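Local atomic coordinates of putative tetR family transcription regulator (Shewanella loihica, PDB entry 3PPB), a protein that is a putative TetR-family regulator that probably binds DNA through an N-terminal helix-turn-helix motif to control transcription. Residues A[63-68]-A[105-110]; A[91-96]-A[159-164]. All blocks are in the same frame, centred on the assembly; numbering follows the deposited sequence.

Contact 1 of 2, residues A[63-68]-A[105-110]; sequences GVKQEF and AFFQLY. With EDO (1,2-ethanediol), chain D; EDO (1,2-ethanediol), chain F; EDO (1,2-ethanediol), chain G; EDO (1,2-ethanediol), chain H.
Phe107 reaches out from 105-110 and is met by Val64, Lys65 and Phe68 from one side of the 63-68 turn. With CG anti to its carbonyl carbon (chi1 -78°), the phenyl ring lies between 63-68 and 105-110, whose segment axes come within 11.3 Å. Its outer edge addresses the face of Phe68 in a T-shaped stack, centroids 5.4 Å apart and planes at 84°. Next to this edge, Val64 brings the branch anti to its backbone N against the ring, CG1 to Phe107 CZ at 3.7 Å. The Lys65 chain bends at chi2 and carries its ammonium over one face of the same ring, a cation-pi contact with NZ 4.9 Å from the centroid. NZ is also held by both hydroxyls of an ethanediol, O1 and O2 each 2.8 Å from Lys65 NZ, and this diol sits over the same face of Phe107. Replacing Phe107 with an alanine would probably open a gap between the helices beside Val64 and Phe68 and take the aromatic partner from the Lys65 ammonium. Packing slackens toward Phe106, where Val64 CG2 comes no closer than 4.4 Å to Phe106 CD2. On the exposed flank, Glu67 turns to small solutes, accepting from one ethanediol at OE1 (2.7 Å from its O1) and from another at OE2, besides its salt bridge to Lys103. In the TetR fold, helix 53-74 runs from the DNA-binding region into the core; here Phe106 also packs back on Leu57, Leu60 and Phe61, Lys65 touches helices 118-128 and 150-170, and Tyr110 OH bonds Phe22 O of helix 10-24.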
loop_
_atom_site.group_PDB
_atom_site.type_symbol
_atom_site.label_atom_id
_atom_site.label_comp_id
_atom_site.label_asym_id
_atom_site.label_seq_id
_atom_site.Cartn_x
_atom_site.Cartn_y
_atom_site.Cartn_z
ATOM N N GLY A 63 -13.250 6.591 -11.445
ATOM C CA GLY A 63 -13.294 8.024 -11.724
ATOM C C GLY A 63 -12.027 8.738 -11.301
ATOM O O GLY A 63 -11.430 9.462 -12.104
ATOM N N VAL A 64 -11.589 8.510 -10.042
ATOM C CA VAL A 64 -10.363 9.117 -9.498
ATOM C C VAL A 64 -9.136 8.561 -10.269
ATOM O O VAL A 64 -8.263 9.340 -10.646
ATOM C CB VAL A 64 -10.213 8.973 -7.948
ATOM C CG1 VAL A 64 -8.978 9.721 -7.460
ATOM C CG2 VAL A 64 -11.460 9.509 -7.215
ATOM N N LYS A 65 -9.105 7.245 -10.549
ATOM C CA LYS A 65 -8.018 6.638 -11.334
ATOM C C LYS A 65 -7.917 7.326 -12.713
ATOM O O LYS A 65 -6.804 7.670 -13.131
ATOM C CB LYS A 65 -8.215 5.110 -11.508
ATOM C CG LYS A 65 -7.949 4.278 -10.258
ATOM C CD LYS A 65 -6.467 4.005 -10.056
ATOM C CE LYS A 65 -6.200 3.351 -8.735
ATOM N NZ LYS A 65 -4.855 2.722 -8.714
ATOM N N GLN A 66 -9.078 7.579 -13.380
ATOM C CA GLN A 66 -9.093 8.246 -14.683
ATOM C C GLN A 66 -8.533 9.674 -14.583
ATOM O O GLN A 66 -7.714 10.045 -15.420
ATOM C CB GLN A 66 -10.482 8.246 -15.324
ATOM C CG GLN A 66 -10.432 8.638 -16.816
ATOM C CD GLN A 66 -9.641 7.664 -17.655
ATOM O OE1 GLN A 66 -10.008 6.503 -17.798
ATOM N NE2 GLN A 66 -8.508 8.106 -18.198
ATOM N N GLU A 67 -8.919 10.439 -13.545
ATOM C CA GLU A 67 -8.393 11.790 -13.302
ATOM C C GLU A 67 -6.863 11.779 -13.157
ATOM O O GLU A 67 -6.170 12.610 -13.754
ATOM C CB GLU A 67 -9.016 12.386 -12.036
ATOM C CG GLU A 67 -10.445 12.840 -12.205
ATOM C CD GLU A 67 -11.045 13.336 -10.908
ATOM O OE1 GLU A 67 -10.295 13.927 -10.098
ATOM O OE2 GLU A 67 -12.256 13.105 -10.683
ATOM N N PHE A 68 -6.349 10.838 -12.352
ATOM C CA PHE A 68 -4.923 10.658 -12.110
ATOM C C PHE A 68 -4.182 10.364 -13.427
ATOM O O PHE A 68 -3.182 11.019 -13.740
ATOM C CB PHE A 68 -4.725 9.520 -11.104
ATOM C CG PHE A 68 -3.295 9.098 -10.858
ATOM C CD1 PHE A 68 -2.453 9.866 -10.057
ATOM C CD2 PHE A 68 -2.805 7.900 -11.377
ATOM C CE1 PHE A 68 -1.151 9.444 -9.780
ATOM C CE2 PHE A 68 -1.501 7.481 -11.106
ATOM C CZ PHE A 68 -0.680 8.257 -10.316
ATOM N N ALA A 105 -5.265 10.269 -0.381
ATOM C CA ALA A 105 -5.565 9.459 0.814
ATOM C C ALA A 105 -6.497 8.277 0.429
ATOM O O ALA A 105 -6.314 7.174 0.931
ATOM C CB ALA A 105 -6.215 10.325 1.885
ATOM N N PHE A 106 -7.447 8.513 -0.514
ATOM C CA PHE A 106 -8.373 7.524 -1.077
ATOM C C PHE A 106 -7.572 6.423 -1.782
ATOM O O PHE A 106 -7.894 5.251 -1.599
ATOM C CB PHE A 106 -9.375 8.204 -2.049
ATOM C CG PHE A 106 -10.277 7.248 -2.794
ATOM C CD1 PHE A 106 -11.453 6.784 -2.215
ATOM C CD2 PHE A 106 -9.939 6.790 -4.068
ATOM C CE1 PHE A 106 -12.274 5.877 -2.887
ATOM C CE2 PHE A 106 -10.763 5.881 -4.741
ATOM C CZ PHE A 106 -11.938 5.448 -4.153
ATOM N N PHE A 107 -6.503 6.781 -2.545
ATOM C CA PHE A 107 -5.648 5.765 -3.198
ATOM C C PHE A 107 -4.895 4.954 -2.145
ATOM O O PHE A 107 -4.863 3.731 -2.197
ATOM C CB PHE A 107 -4.636 6.397 -4.168
ATOM C CG PHE A 107 -5.129 6.840 -5.525
ATOM C CD1 PHE A 107 -6.307 6.319 -6.066
ATOM C CD2 PHE A 107 -4.384 7.720 -6.293
ATOM C CE1 PHE A 107 -6.741 6.705 -7.331
ATOM C CE2 PHE A 107 -4.799 8.070 -7.581
ATOM C CZ PHE A 107 -5.977 7.572 -8.083
ATOM N N GLN A 108 -4.330 5.634 -1.166
ATOM C CA GLN A 108 -3.575 4.987 -0.107
ATOM C C GLN A 108 -4.490 3.965 0.601
ATOM O O GLN A 108 -4.092 2.837 0.849
ATOM C CB GLN A 108 -3.029 6.076 0.836
ATOM C CG GLN A 108 -1.707 5.774 1.507
ATOM C CD GLN A 108 -0.542 5.453 0.599
ATOM O OE1 GLN A 108 -0.276 4.294 0.323
ATOM N NE2 GLN A 108 0.246 6.446 0.196
ATOM N N LEU A 109 -5.742 4.310 0.810
ATOM C CA LEU A 109 -6.646 3.381 1.473
ATOM C C LEU A 109 -7.203 2.269 0.577
ATOM O O LEU A 109 -7.434 1.174 1.089
ATOM C CB LEU A 109 -7.834 4.153 2.073
ATOM C CG LEU A 109 -7.549 5.057 3.262
ATOM C CD1 LEU A 109 -8.636 6.112 3.395
ATOM C CD2 LEU A 109 -7.426 4.238 4.545
ATOM N N TYR A 110 -7.487 2.543 -0.713
ATOM C CA TYR A 110 -8.232 1.577 -1.532
ATOM C C TYR A 110 -7.526 0.961 -2.761
ATOM O O TYR A 110 -7.957 -0.114 -3.188
ATOM C CB TYR A 110 -9.544 2.237 -2.019
ATOM C CG TYR A 110 -10.472 2.618 -0.884
ATOM C CD1 TYR A 110 -11.380 1.703 -0.364
ATOM C CD2 TYR A 110 -10.460 3.900 -0.346
ATOM C CE1 TYR A 110 -12.220 2.041 0.698
ATOM C CE2 TYR A 110 -11.297 4.247 0.715
ATOM C CZ TYR A 110 -12.166 3.309 1.240
ATOM O OH TYR A 110 -12.995 3.645 2.274
HETATM C C1 EDO D . -1.720 4.538 -8.833
HETATM O O1 EDO D . -2.748 4.177 -9.753
HETATM C C2 EDO D . -2.363 5.261 -7.661
HETATM O O2 EDO D . -3.390 4.453 -7.093
HETATM C C1 EDO F . -1.725 0.602 1.624
HETATM O O1 EDO F . -1.433 1.970 1.311
HETATM C C2 EDO F . -1.356 -0.260 0.421
HETATM O O2 EDO F . -1.990 -1.544 0.526
HETATM C C1 EDO G . -7.372 16.326 -10.704
HETATM O O1 EDO G . -7.926 15.124 -10.147
HETATM C C2 EDO G . -6.772 16.006 -12.071
HETATM O O2 EDO G . -6.103 17.164 -12.592
HETATM C C1 EDO H . -15.338 13.214 -6.830
HETATM O O1 EDO H . -14.433 14.324 -6.804
HETATM C C2 EDO H . -15.363 12.616 -8.232
HETATM O O2 EDO H . -14.048 12.174 -8.581
#

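Contact 2 of 2, residues A[91-96]-A[159-164]; sequences FAALTW and GQYLAA. With EDO (1,2-ethanediol), chain G.
Phe91 O, on the same stretch of helix as the Ala93 and Leu94 that meet Tyr161, is gripped twice by Thr95: by the backbone N and by OG1, 2.7 Å from Phe91 O. The two donors come from opposite faces of the carbonyl plane, OG1 tilted 34° from it; the OG1 bond ties the hydroxyl back to its own helix. Between the segments the contact is apolar and centred on Tyr161. Its CG stands anti to the backbone N (chi1 167°), sending the ring along the inner side of 91-96. Ala93 CB rests 3.7 Å from Tyr161 CE1, while Ala93 O lies at the ring edge, in plane. Leu94 and Tyr161 lie alongside each other, pointing opposite ways, Leu94 CD1 to Tyr161 CD1 at 3.7 Å. The other leucine branch reaches farther along, CD2 to Ala164 CB at 4.3 Å. This joins helix 82-99 to helix 150-170 in the all-helical C-terminal core of the TetR fold, the axes of segments 91-96 and 159-164 inclined at 46°; helix 150-170 also faces the second subunit, where Gln160 bonds Asn156 of that chain. The phenol OH bonds Gln104 OE1. An ethanediol near Tyr161 and a tetraethylene glycol near Ala93 may mark a pocket; in TetR-family relatives effectors commonly bind within this C-terminal core. Trp96 stands roughly perpendicular to the tyrosine side chain, CE3 3.8 Å from Tyr161 OH, and its NE1 donates a weak bond to an ethanediol.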
loop_
_atom_site.group_PDB
_atom_site.type_symbol
_atom_site.label_atom_id
_atom_site.label_comp_id
_atom_site.label_asym_id
_atom_site.label_seq_id
_atom_site.Cartn_x
_atom_site.Cartn_y
_atom_site.Cartn_z
ATOM N N PHE A 91 7.325 12.352 -11.489
ATOM C CA PHE A 91 7.186 13.602 -10.756
ATOM C C PHE A 91 5.799 14.233 -10.980
ATOM O O PHE A 91 5.289 14.853 -10.048
ATOM C CB PHE A 91 8.343 14.573 -11.015
ATOM C CG PHE A 91 9.628 14.076 -10.370
ATOM C CD1 PHE A 91 9.687 13.812 -8.997
ATOM C CD2 PHE A 91 10.773 13.859 -11.129
ATOM C CE1 PHE A 91 10.860 13.316 -8.404
ATOM C CE2 PHE A 91 11.961 13.409 -10.525
ATOM C CZ PHE A 91 11.994 13.135 -9.166
ATOM N N ALA A 92 5.140 13.987 -12.130
ATOM C CA ALA A 92 3.751 14.449 -12.344
ATOM C C ALA A 92 2.793 13.701 -11.418
ATOM O O ALA A 92 1.842 14.297 -10.911
ATOM C CB ALA A 92 3.319 14.239 -13.790
ATOM N N ALA A 93 3.043 12.393 -11.203
ATOM C CA ALA A 93 2.218 11.546 -10.317
ATOM C C ALA A 93 2.354 12.024 -8.865
ATOM O O ALA A 93 1.352 12.207 -8.174
ATOM C CB ALA A 93 2.630 10.072 -10.451
ATOM N N LEU A 94 3.597 12.269 -8.423
ATOM C CA LEU A 94 3.886 12.734 -7.062
ATOM C C LEU A 94 3.340 14.143 -6.865
ATOM O O LEU A 94 2.774 14.402 -5.808
ATOM C CB LEU A 94 5.399 12.641 -6.759
ATOM C CG LEU A 94 5.893 11.363 -6.015
ATOM C CD1 LEU A 94 5.411 10.084 -6.680
ATOM C CD2 LEU A 94 7.418 11.299 -5.977
ATOM N N THR A 95 3.417 15.026 -7.901
ATOM C CA THR A 95 2.872 16.386 -7.818
ATOM C C THR A 95 1.361 16.303 -7.651
ATOM O O THR A 95 0.796 17.015 -6.812
ATOM C CB THR A 95 3.259 17.212 -9.048
ATOM O OG1 THR A 95 4.682 17.277 -9.112
ATOM C CG2 THR A 95 2.671 18.631 -9.040
ATOM N N TRP A 96 0.713 15.400 -8.414
ATOM C CA TRP A 96 -0.738 15.203 -8.342
ATOM C C TRP A 96 -1.130 14.775 -6.927
ATOM O O TRP A 96 -2.090 15.315 -6.384
ATOM C CB TRP A 96 -1.205 14.182 -9.390
ATOM C CG TRP A 96 -2.689 13.935 -9.360
ATOM C CD1 TRP A 96 -3.638 14.536 -10.137
ATOM C CD2 TRP A 96 -3.390 13.020 -8.501
ATOM N NE1 TRP A 96 -4.890 14.046 -9.825
ATOM C CE2 TRP A 96 -4.769 13.127 -8.807
ATOM C CE3 TRP A 96 -2.991 12.121 -7.497
ATOM C CZ2 TRP A 96 -5.739 12.342 -8.167
ATOM C CZ3 TRP A 96 -3.959 11.377 -6.838
ATOM C CH2 TRP A 96 -5.315 11.501 -7.167
ATOM N N GLY A 159 3.296 0.003 -6.021
ATOM C CA GLY A 159 3.772 -0.059 -4.643
ATOM C C GLY A 159 4.788 1.031 -4.319
ATOM O O GLY A 159 4.769 1.606 -3.222
ATOM N N GLN A 160 5.696 1.317 -5.264
ATOM C CA GLN A 160 6.720 2.338 -5.057
ATOM C C GLN A 160 6.099 3.713 -5.067
ATOM O O GLN A 160 6.516 4.564 -4.286
ATOM C CB GLN A 160 7.847 2.237 -6.084
ATOM C CG GLN A 160 8.658 0.954 -5.884
ATOM C CD GLN A 160 9.893 0.971 -6.705
ATOM O OE1 GLN A 160 9.849 0.764 -7.928
ATOM N NE2 GLN A 160 11.021 1.231 -6.061
ATOM N N TYR A 161 5.077 3.930 -5.913
ATOM C CA TYR A 161 4.343 5.210 -5.920
ATOM C C TYR A 161 3.676 5.422 -4.548
ATOM O O TYR A 161 3.764 6.504 -3.959
ATOM C CB TYR A 161 3.293 5.228 -7.053
ATOM C CG TYR A 161 2.295 6.357 -6.924
ATOM C CD1 TYR A 161 2.631 7.660 -7.296
ATOM C CD2 TYR A 161 1.032 6.141 -6.378
ATOM C CE1 TYR A 161 1.721 8.715 -7.150
ATOM C CE2 TYR A 161 0.127 7.195 -6.201
ATOM C CZ TYR A 161 0.473 8.477 -6.606
ATOM O OH TYR A 161 -0.399 9.530 -6.454
ATOM N N LEU A 162 3.004 4.387 -4.038
ATOM C CA LEU A 162 2.308 4.505 -2.756
ATOM C C LEU A 162 3.278 4.716 -1.613
ATOM O O LEU A 162 2.964 5.451 -0.683
ATOM C CB LEU A 162 1.402 3.293 -2.496
ATOM C CG LEU A 162 0.167 3.168 -3.426
ATOM C CD1 LEU A 162 -0.525 1.866 -3.190
ATOM C CD2 LEU A 162 -0.806 4.339 -3.231
ATOM N N ALA A 163 4.470 4.111 -1.692
ATOM C CA ALA A 163 5.505 4.273 -0.668
ATOM C C ALA A 163 6.054 5.705 -0.690
ATOM O O ALA A 163 6.198 6.308 0.363
ATOM C CB ALA A 163 6.619 3.274 -0.890
ATOM N N ALA A 164 6.335 6.255 -1.889
ATOM C CA ALA A 164 6.916 7.601 -2.021
ATOM C C ALA A 164 5.908 8.670 -1.622
ATOM O O ALA A 164 6.292 9.646 -0.981
ATOM C CB ALA A 164 7.429 7.843 -3.452
HETATM C C1 EDO G . -7.372 16.326 -10.704
HETATM O O1 EDO G . -7.926 15.124 -10.147
HETATM C C2 EDO G . -6.772 16.006 -12.071
HETATM O O2 EDO G . -6.103 17.164 -12.592
#

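How the contacts relate
Both contacts are buried, contact 1 nearer the centre of the chain, and they adjoin: Phe68 and Phe107 of contact 1 meet Trp96 of contact 2, and Phe68 also meets Tyr161, making one continuous aromatic cluster. Their four helices differ, yet 53-74, 82-99 and 101-110 follow one another in sequence, and the two contacts interleave along it. Contact 1 crosses at a steep angle and mixes rings with a buried lysine; contact 2, closer to parallel, sets one tyrosine against alanine and leucine side chains and a tryptophan. Gln108 NE2 probably bonds Leu162 O, linking 105-110 to 159-164. An ethanediol bonded to Glu67 also takes a weak bond from Trp96, and each contact borders the second subunit.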